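Arginine kinase (Cydia pomonella granulosis virus, PDB 6VVG) probably acts as a viral serine/threonine protein kinase, transferring phosphate from ATP to protein substrates, and here holds AMP in its nucleotide pocket. Local coordinates at residues F100-M105 / L111-A116; E183-E188 / D230-Y235. All coordinates share one frame; numbering follows the deposited sequence.

Both contacts belong to the mainly helical C-terminal lobe of the kinase fold, and they follow one another along the chain: interaction 1 is complete before interaction 2 begins. Interaction 1 ties the loop after strand 87-92 to the start of helix 115-133, close to the nucleotide cleft. Interaction 2 packs helix 182-185, where the activation segment ends, against helix 228-235. Their centres lie 27 Å apart and their nearest atoms about 15 Å apart, so they do not touch. Interaction 1 lies on the side of the lobe near the bound AMP, whereas interaction 2 lies away from the nucleotide site and joins the end of the activation segment to a helix further along the chain.

Interaction 1 of 2, residues F100-M105 / L111-A116; sequences FDFVKM and LRLNEA
With CG of Phe-102 anti to its carbonyl carbon (chi1 -71°) and that of Leu-113 set the same way (chi1 -67°), the phenyl ring and the leucine branch cross at about a right angle. Leu-113 CG lies 3.7 Å from Phe-102 CD2, and its methyl CD1 reaches back to Phe-102 CB at 3.7 Å. Leu-111 comes from the opposite side of the ring plane, its CB 3.7 Å from Phe-102 CD2; both leucines approach obliquely. Between them the backbone N of Arg-112 sits at the ring edge. The CD1 methyl of Leu-111 rests on the backbone of Asp-101, 3.6 Å from Asp-101 O. A water bridges the backbones, donating a hydrogen bond to Phe-102 O at 2.7 Å and accepting one from Leu-113 N at 2.8 Å. Alongside, the extended Lys-104 chain brings NZ to 2.8 Å from Asp-101 OD1 in a salt bridge, from 51° out of the carboxylate plane. Tyr-149 adds an edge-to-face contact to Phe-102, and Leu-113 continues onto Cys-118 and Ile-121 of helix 115-133, whose N-cap is Asn-114. This region leads from the kinase hinge into the first long helix of the C-terminal lobe; the Asp-101 side chain is about 7 Å from the bound AMP. The direct contact is thus apolar, leucines on either side of one buried ring, while the polar link between the backbones runs through a water.

Interaction 2 of 2, residues E183-E188 / D230-Y235; sequences EKIRHE and DMLPLY
The Tyr-235 ring carries its own helix's carbonyl, Met-231 O, on one face, 3.5 Å above the plane and displaced toward the rim, while Ile-185 CD1 comes in obliquely, 3.5 Å from Tyr-235 CE2. Phe-213 meets the same ring with the planes at about 50°, and the phenol oxygen is hydrogen-bonded to Phe-180 O. The other flat group, the Arg-186 guanidinium, lies over the backbone N of Glu-183, again offset toward its rim. Ile-185 carries the contact: with CG1 anti to its carbonyl carbon (chi1 -67°) and the chain extended beyond it (chi2 162°), CD1 reaches into the angle between three residues of the facing helix. Besides the tyrosine it touches Met-231 CB at 3.7 Å, the methionine then bending away toward Tyr-211, and Leu-232 CD2 at 4.0 Å. Leu-232 and Ile-185 run past each other in opposite directions, bringing Leu-232 CG to 4.1 Å from Ile-185 CG2. Glu-183 closes the Ser-Pro-Glu form of the kinase Ala-Pro-Glu motif, and its salt bridge to Arg-264 is the ion pair familiar from that fold; helix 228-235 corresponds to the helix usually called αG. Just beyond Ile-185 the short helix ends in a Schellman motif, with His-187 at positive phi, Glu-188 N bonded to Glu-183 O and His-187 N to Lys-184 O. Weak, long salt bridges run from Arg-186 NH2 to Glu-183 OE2 (3.3 Å) and Glu-188 OE2 (3.5 Å), linking the last helical turn to the residues that follow it.

Interaction 1 of 2, residues F100-M105 / L111-A116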
ATOM      1  N   PHE A 100       7.541  26.456  -3.772  1.00 14.12           N
ATOM      2  CA  PHE A 100       6.621  27.582  -3.898  1.00 13.15           C
ATOM      3  C   PHE A 100       7.236  28.863  -3.357  1.00 12.71           C
ATOM      4  O   PHE A 100       6.952  29.954  -3.868  1.00 11.86           O
ATOM      5  CB  PHE A 100       5.312  27.301  -3.167  1.00 15.35           C
ATOM      6  CG  PHE A 100       4.324  28.434  -3.245  1.00 17.84           C
ATOM      7  CD1 PHE A 100       3.608  28.665  -4.409  1.00 21.07           C
ATOM      8  CD2 PHE A 100       4.113  29.270  -2.159  1.00 16.46           C
ATOM      9  CE1 PHE A 100       2.695  29.701  -4.489  1.00 24.44           C
ATOM     10  CE2 PHE A 100       3.199  30.309  -2.233  1.00 25.73           C
ATOM     11  CZ  PHE A 100       2.492  30.524  -3.401  1.00 31.56           C
ATOM     12  N   ASP A 101       8.070  28.756  -2.318  1.00 13.29           N
ATOM     13  CA  ASP A 101       8.723  29.941  -1.773  1.00 14.25           C
ATOM     14  C   ASP A 101       9.557  30.651  -2.831  1.00 13.43           C
ATOM     15  O   ASP A 101       9.758  31.868  -2.752  1.00 13.97           O
ATOM     16  CB  ASP A 101       9.606  29.561  -0.582  1.00 11.23           C
ATOM     17  CG  ASP A 101       8.804  29.140   0.637  1.00 15.19           C
ATOM     18  OD1 ASP A 101       7.663  29.622   0.800  1.00 14.99           O
ATOM     19  OD2 ASP A 101       9.319  28.327   1.434  1.00 21.95           O
ATOM     20  N   PHE A 102      10.047  29.913  -3.824  1.00 15.65           N
ATOM     21  CA  PHE A 102      10.934  30.474  -4.834  1.00 14.25           C
ATOM     22  C   PHE A 102      10.198  31.066  -6.022  1.00 24.13           C
ATOM     23  O   PHE A 102      10.838  31.661  -6.896  1.00 17.24           O
ATOM     24  CB  PHE A 102      11.913  29.402  -5.323  1.00 14.69           C
ATOM     25  CG  PHE A 102      12.950  29.028  -4.307  1.00 17.30           C
ATOM     26  CD1 PHE A 102      12.661  28.117  -3.308  1.00 17.46           C
ATOM     27  CD2 PHE A 102      14.211  29.595  -4.347  1.00 15.00           C
ATOM     28  CE1 PHE A 102      13.613  27.774  -2.365  1.00 21.02           C
ATOM     29  CE2 PHE A 102      15.167  29.257  -3.409  1.00 18.03           C
ATOM     30  CZ  PHE A 102      14.868  28.345  -2.417  1.00 20.97           C
ATOM     31  N   VAL A 103       8.868  30.942  -6.082  1.00 15.07           N
ATOM     32  CA  VAL A 103       8.093  31.507  -7.160  1.00 13.13           C
ATOM     33  C   VAL A 103       6.977  32.425  -6.684  1.00 15.50           C
ATOM     34  O   VAL A 103       6.366  33.118  -7.503  1.00 17.83           O
ATOM     35  CB  VAL A 103       7.500  30.407  -8.076  1.00 13.52           C
ATOM     36  CG1 VAL A 103       8.583  29.426  -8.503  1.00 22.48           C
ATOM     37  CG2 VAL A 103       6.360  29.682  -7.368  1.00 17.82           C
ATOM     38  N   LYS A 104       6.708  32.468  -5.378  1.00 14.60           N
ATOM     39  CA  LYS A 104       5.599  33.255  -4.868  1.00 19.74           C
ATOM     40  C   LYS A 104       5.824  34.750  -5.089  1.00 17.42           C
ATOM     41  O   LYS A 104       6.944  35.223  -5.307  1.00 15.49           O
ATOM     42  CB  LYS A 104       5.400  32.987  -3.380  1.00 14.31           C
ATOM     43  CG  LYS A 104       6.604  33.347  -2.513  1.00 15.92           C
ATOM     44  CD  LYS A 104       6.329  33.031  -1.047  1.00 17.57           C
ATOM     45  CE  LYS A 104       7.566  33.227  -0.189  1.00  9.38           C
ATOM     46  NZ  LYS A 104       7.492  32.422   1.069  1.00 14.81           N
ATOM     47  N   MET A 105       4.724  35.498  -4.998  1.00 17.21           N
ATOM     48  CA  MET A 105       4.772  36.934  -5.256  1.00 18.00           C
ATOM     49  C   MET A 105       5.486  37.680  -4.134  1.00 22.79           C
ATOM     50  O   MET A 105       6.273  38.594  -4.396  1.00 22.49           O
ATOM     51  CB  MET A 105       3.361  37.486  -5.426  1.00 30.64           C
ATOM     52  CG  MET A 105       2.532  36.822  -6.498  1.00 43.35           C
ATOM     53  SD  MET A 105       1.369  37.941  -7.309  1.00 49.46           S
ATOM     54  CE  MET A 105       0.298  38.380  -5.944  1.00 38.23           C
ATOM     55  N   LEU A 111      14.662  35.219  -3.137  1.00 19.95           N
ATOM     56  CA  LEU A 111      14.790  33.835  -3.569  1.00 20.01           C
ATOM     57  C   LEU A 111      14.616  33.742  -5.080  1.00 15.90           C
ATOM     58  O   LEU A 111      13.665  34.292  -5.641  1.00 19.11           O
ATOM     59  CB  LEU A 111      13.749  32.965  -2.868  1.00 15.32           C
ATOM     60  CG  LEU A 111      13.733  33.024  -1.341  1.00 19.20           C
ATOM     61  CD1 LEU A 111      12.783  32.004  -0.744  1.00 21.40           C
ATOM     62  CD2 LEU A 111      15.153  32.816  -0.800  1.00 27.87           C
ATOM     63  N   ARG A 112      15.537  33.048  -5.742  1.00 16.04           N
ATOM     64  CA  ARG A 112      15.391  32.789  -7.166  1.00 14.86           C
ATOM     65  C   ARG A 112      16.007  31.444  -7.520  1.00 17.47           C
ATOM     66  O   ARG A 112      16.986  31.012  -6.907  1.00 20.18           O
ATOM     67  CB  ARG A 112      16.046  33.879  -8.025  1.00 15.78           C
ATOM     68  CG  ARG A 112      15.916  35.298  -7.501  1.00 38.16           C
ATOM     69  CD  ARG A 112      16.323  36.309  -8.578  1.00 50.34           C
ATOM     70  NE  ARG A 112      17.471  35.856  -9.363  1.00 59.29           N
ATOM     71  CZ  ARG A 112      17.387  35.325 -10.578  1.00 62.56           C
ATOM     72  NH1 ARG A 112      18.486  34.941 -11.213  1.00 59.12           N
ATOM     73  NH2 ARG A 112      16.204  35.181 -11.161  1.00 57.43           N
ATOM     74  N   LEU A 113      15.438  30.806  -8.543  1.00 12.80           N
ATOM     75  CA  LEU A 113      15.953  29.563  -9.107  1.00 11.04           C
ATOM     76  C   LEU A 113      16.290  29.815 -10.572  1.00 15.11           C
ATOM     77  O   LEU A 113      15.390  30.036 -11.390  1.00 15.88           O
ATOM     78  CB  LEU A 113      14.928  28.435  -8.982  1.00 14.87           C
ATOM     79  CG  LEU A 113      14.564  27.912  -7.594  1.00 16.97           C
ATOM     80  CD1 LEU A 113      13.359  26.974  -7.684  1.00 17.81           C
ATOM     81  CD2 LEU A 113      15.745  27.206  -6.962  1.00 15.56           C
ATOM     82  N   ASN A 114      17.579  29.787 -10.909  1.00 14.62           N
ATOM     83  CA  ASN A 114      17.973  29.927 -12.304  1.00 15.79           C
ATOM     84  C   ASN A 114      17.821  28.585 -13.021  1.00 18.64           C
ATOM     85  O   ASN A 114      17.461  27.566 -12.424  1.00 18.42           O
ATOM     86  CB  ASN A 114      19.398  30.471 -12.416  1.00 15.19           C
ATOM     87  CG  ASN A 114      20.441  29.539 -11.831  1.00 25.50           C
ATOM     88  OD1 ASN A 114      20.175  28.370 -11.558  1.00 24.25           O
ATOM     89  ND2 ASN A 114      21.646  30.061 -11.636  1.00 21.80           N
ATOM     90  N   GLU A 115      18.098  28.582 -14.327  1.00 13.24           N
ATOM     91  CA  GLU A 115      17.876  27.378 -15.123  1.00 20.40           C
ATOM     92  C   GLU A 115      18.661  26.194 -14.573  1.00 15.79           C
ATOM     93  O   GLU A 115      18.127  25.085 -14.470  1.00 14.98           O
ATOM     94  CB  GLU A 115      18.246  27.626 -16.586  1.00 17.88           C
ATOM     95  CG  GLU A 115      18.198  26.370 -17.453  1.00 19.90           C
ATOM     96  CD  GLU A 115      17.903  26.662 -18.918  1.00 15.32           C
ATOM     97  OE1 GLU A 115      17.685  27.842 -19.269  1.00 13.17           O
ATOM     98  OE2 GLU A 115      17.885  25.703 -19.720  1.00 13.09           O
ATOM     99  N   ALA A 116      19.931  26.406 -14.216  1.00 18.79           N
ATOM    100  CA  ALA A 116      20.745  25.311 -13.697  1.00 17.21           C
ATOM    101  C   ALA A 116      20.131  24.720 -12.434  1.00 13.85           C
ATOM    102  O   ALA A 116      20.107  23.495 -12.259  1.00 11.97           O
ATOM    103  CB  ALA A 116      22.167  25.800 -13.425  1.00 20.73           C
TER
HETATM  104  O   HOH W   1      12.804  31.757  -8.791  1.00 14.97           O

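Interaction 2 of 2, residues E183-E188 / D230-Y235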
ATOM      1  N   GLU A 183      -5.533  12.563 -18.112  1.00 12.24           N
ATOM      2  CA  GLU A 183      -5.990  11.214 -17.797  1.00 16.30           C
ATOM      3  C   GLU A 183      -6.682  11.163 -16.441  1.00 14.26           C
ATOM      4  O   GLU A 183      -7.686  10.459 -16.279  1.00 14.16           O
ATOM      5  CB  GLU A 183      -4.803  10.253 -17.834  1.00  9.13           C
ATOM      6  CG  GLU A 183      -4.211  10.025 -19.227  1.00 12.83           C
ATOM      7  CD  GLU A 183      -3.516  11.253 -19.789  1.00 14.34           C
ATOM      8  OE1 GLU A 183      -2.875  11.989 -19.007  1.00  9.89           O
ATOM      9  OE2 GLU A 183      -3.616  11.488 -21.012  1.00 16.66           O
ATOM     10  N   LYS A 184      -6.161  11.889 -15.449  1.00 10.11           N
ATOM     11  CA  LYS A 184      -6.825  11.909 -14.150  1.00  9.70           C
ATOM     12  C   LYS A 184      -8.171  12.615 -14.239  1.00 11.39           C
ATOM     13  O   LYS A 184      -9.140  12.200 -13.590  1.00 13.44           O
ATOM     14  CB  LYS A 184      -5.943  12.582 -13.096  1.00 12.15           C
ATOM     15  CG  LYS A 184      -6.533  12.503 -11.685  1.00 11.91           C
ATOM     16  CD  LYS A 184      -5.532  12.906 -10.608  1.00 13.54           C
ATOM     17  CE  LYS A 184      -6.192  12.921  -9.231  1.00 12.69           C
ATOM     18  NZ  LYS A 184      -5.201  12.945  -8.120  1.00 10.59           N
ATOM     19  N   ILE A 185      -8.250  13.687 -15.034  1.00  8.06           N
ATOM     20  CA  ILE A 185      -9.532  14.347 -15.257  1.00 10.53           C
ATOM     21  C   ILE A 185     -10.545  13.352 -15.807  1.00 11.12           C
ATOM     22  O   ILE A 185     -11.725  13.376 -15.437  1.00 13.09           O
ATOM     23  CB  ILE A 185      -9.360  15.553 -16.201  1.00  9.94           C
ATOM     24  CG1 ILE A 185      -8.540  16.652 -15.520  1.00 11.66           C
ATOM     25  CG2 ILE A 185     -10.719  16.088 -16.631  1.00  9.69           C
ATOM     26  CD1 ILE A 185      -7.947  17.667 -16.479  1.00 15.98           C
ATOM     27  N   ARG A 186     -10.097  12.453 -16.685  1.00 10.49           N
ATOM     28  CA  ARG A 186     -10.964  11.480 -17.334  1.00 11.74           C
ATOM     29  C   ARG A 186     -11.108  10.192 -16.526  1.00 10.79           C
ATOM     30  O   ARG A 186     -11.556   9.174 -17.068  1.00 12.10           O
ATOM     31  CB  ARG A 186     -10.440  11.170 -18.739  1.00 10.40           C
ATOM     32  CG  ARG A 186     -10.403  12.387 -19.663  1.00 12.16           C
ATOM     33  CD  ARG A 186     -10.173  12.012 -21.123  1.00 11.61           C
ATOM     34  NE  ARG A 186      -8.942  11.252 -21.322  1.00 16.26           N
ATOM     35  CZ  ARG A 186      -7.799  11.774 -21.757  1.00 18.77           C
ATOM     36  NH1 ARG A 186      -7.721  13.067 -22.043  1.00  9.52           N
ATOM     37  NH2 ARG A 186      -6.732  11.003 -21.907  1.00 18.20           N
ATOM     38  N   HIS A 187     -10.746  10.220 -15.245  1.00 10.26           N
ATOM     39  CA  HIS A 187     -10.931   9.085 -14.339  1.00 14.30           C
ATOM     40  C   HIS A 187     -10.268   7.813 -14.868  1.00 13.47           C
ATOM     41  O   HIS A 187     -10.811   6.714 -14.738  1.00 21.41           O
ATOM     42  CB  HIS A 187     -12.417   8.830 -14.064  1.00 18.26           C
ATOM     43  CG  HIS A 187     -13.080   9.899 -13.252  1.00 16.00           C
ATOM     44  ND1 HIS A 187     -12.864  10.054 -11.899  1.00 18.43           N
ATOM     45  CD2 HIS A 187     -13.963  10.864 -13.604  1.00 12.33           C
ATOM     46  CE1 HIS A 187     -13.579  11.071 -11.454  1.00 12.40           C
ATOM     47  NE2 HIS A 187     -14.254  11.581 -12.469  1.00 22.46           N
ATOM     48  N   GLU A 188      -9.089   7.951 -15.465  1.00 13.80           N
ATOM     49  CA  GLU A 188      -8.274   6.780 -15.743  1.00 10.53           C
ATOM     50  C   GLU A 188      -7.684   6.242 -14.442  1.00 12.02           C
ATOM     51  O   GLU A 188      -7.610   6.941 -13.428  1.00  9.62           O
ATOM     52  CB  GLU A 188      -7.157   7.116 -16.732  1.00 10.91           C
ATOM     53  CG  GLU A 188      -7.639   7.455 -18.130  1.00 14.84           C
ATOM     54  CD  GLU A 188      -6.523   7.402 -19.164  1.00 16.35           C
ATOM     55  OE1 GLU A 188      -5.455   6.821 -18.880  1.00 16.02           O
ATOM     56  OE2 GLU A 188      -6.714   7.952 -20.264  1.00 21.54           O
ATOM     57  N   ASP A 230     -13.092  21.771 -16.262  1.00 13.20           N
ATOM     58  CA  ASP A 230     -12.722  23.118 -16.684  1.00 16.01           C
ATOM     59  C   ASP A 230     -11.260  23.207 -17.101  1.00 13.00           C
ATOM     60  O   ASP A 230     -10.883  24.149 -17.809  1.00 13.92           O
ATOM     61  CB  ASP A 230     -12.986  24.121 -15.560  1.00  9.01           C
ATOM     62  CG  ASP A 230     -14.455  24.239 -15.212  1.00 21.31           C
ATOM     63  OD1 ASP A 230     -15.284  24.308 -16.142  1.00 21.07           O
ATOM     64  OD2 ASP A 230     -14.778  24.269 -14.006  1.00 31.08           O
ATOM     65  N   MET A 231     -10.424  22.260 -16.669  1.00 17.25           N
ATOM     66  CA  MET A 231      -9.017  22.302 -17.045  1.00 11.34           C
ATOM     67  C   MET A 231      -8.815  21.906 -18.501  1.00 16.16           C
ATOM     68  O   MET A 231      -7.879  22.389 -19.148  1.00 14.15           O
ATOM     69  CB  MET A 231      -8.196  21.377 -16.145  1.00 13.96           C
ATOM     70  CG  MET A 231      -8.176  21.753 -14.674  1.00 17.95           C
ATOM     71  SD  MET A 231      -7.700  23.460 -14.352  1.00 15.07           S
ATOM     72  CE  MET A 231      -6.089  23.545 -15.134  1.00 11.38           C
ATOM     73  N   LEU A 232      -9.678  21.039 -19.032  1.00 17.43           N
ATOM     74  CA  LEU A 232      -9.438  20.502 -20.377  1.00 10.40           C
ATOM     75  C   LEU A 232      -9.375  21.587 -21.426  1.00 10.90           C
ATOM     76  O   LEU A 232      -8.407  21.588 -22.225  1.00 15.09           O
ATOM     77  CB  LEU A 232     -10.520  19.474 -20.719  1.00 13.89           C
ATOM     78  CG  LEU A 232     -10.311  18.075 -20.145  1.00 14.25           C
ATOM     79  CD1 LEU A 232     -11.353  17.106 -20.719  1.00 12.08           C
ATOM     80  CD2 LEU A 232      -8.911  17.540 -20.408  1.00 13.46           C
ATOM     81  N   PRO A 233     -10.317  22.530 -21.526  1.00 18.84           N
ATOM     82  CA  PRO A 233     -10.168  23.601 -22.525  1.00 21.77           C
ATOM     83  C   PRO A 233      -8.831  24.316 -22.408  1.00 17.31           C
ATOM     84  O   PRO A 233      -8.230  24.697 -23.421  1.00 19.07           O
ATOM     85  CB  PRO A 233     -11.343  24.548 -22.231  1.00 19.39           C
ATOM     86  CG  PRO A 233     -12.351  23.693 -21.511  1.00 14.71           C
ATOM     87  CD  PRO A 233     -11.537  22.701 -20.701  1.00 12.85           C
ATOM     88  N   LEU A 234      -8.344  24.493 -21.179  1.00 16.89           N
ATOM     89  CA  LEU A 234      -7.094  25.212 -20.970  1.00 15.84           C
ATOM     90  C   LEU A 234      -5.913  24.432 -21.530  1.00 16.99           C
ATOM     91  O   LEU A 234      -5.013  25.016 -22.146  1.00 11.99           O
ATOM     92  CB  LEU A 234      -6.904  25.485 -19.481  1.00 17.76           C
ATOM     93  CG  LEU A 234      -8.053  26.275 -18.853  1.00 20.45           C
ATOM     94  CD1 LEU A 234      -7.785  26.562 -17.388  1.00 21.90           C
ATOM     95  CD2 LEU A 234      -8.286  27.577 -19.622  1.00 17.51           C
ATOM     96  N   TYR A 235      -5.901  23.111 -21.336  1.00 12.93           N
ATOM     97  CA  TYR A 235      -4.824  22.296 -21.883  1.00 14.16           C
ATOM     98  C   TYR A 235      -4.798  22.334 -23.406  1.00 15.26           C
ATOM     99  O   TYR A 235      -3.772  21.996 -24.007  1.00 14.22           O
ATOM    100  CB  TYR A 235      -4.961  20.849 -21.404  1.00 11.82           C
ATOM    101  CG  TYR A 235      -4.875  20.666 -19.902  1.00 10.87           C
ATOM    102  CD1 TYR A 235      -4.391  21.674 -19.080  1.00  7.37           C
ATOM    103  CD2 TYR A 235      -5.283  19.480 -19.308  1.00 12.23           C
ATOM    104  CE1 TYR A 235      -4.315  21.507 -17.710  1.00 11.75           C
ATOM    105  CE2 TYR A 235      -5.214  19.304 -17.939  1.00 10.34           C
ATOM    106  CZ  TYR A 235      -4.730  20.318 -17.145  1.00 16.66           C
ATOM    107  OH  TYR A 235      -4.661  20.138 -15.783  1.00 12.31           O
TER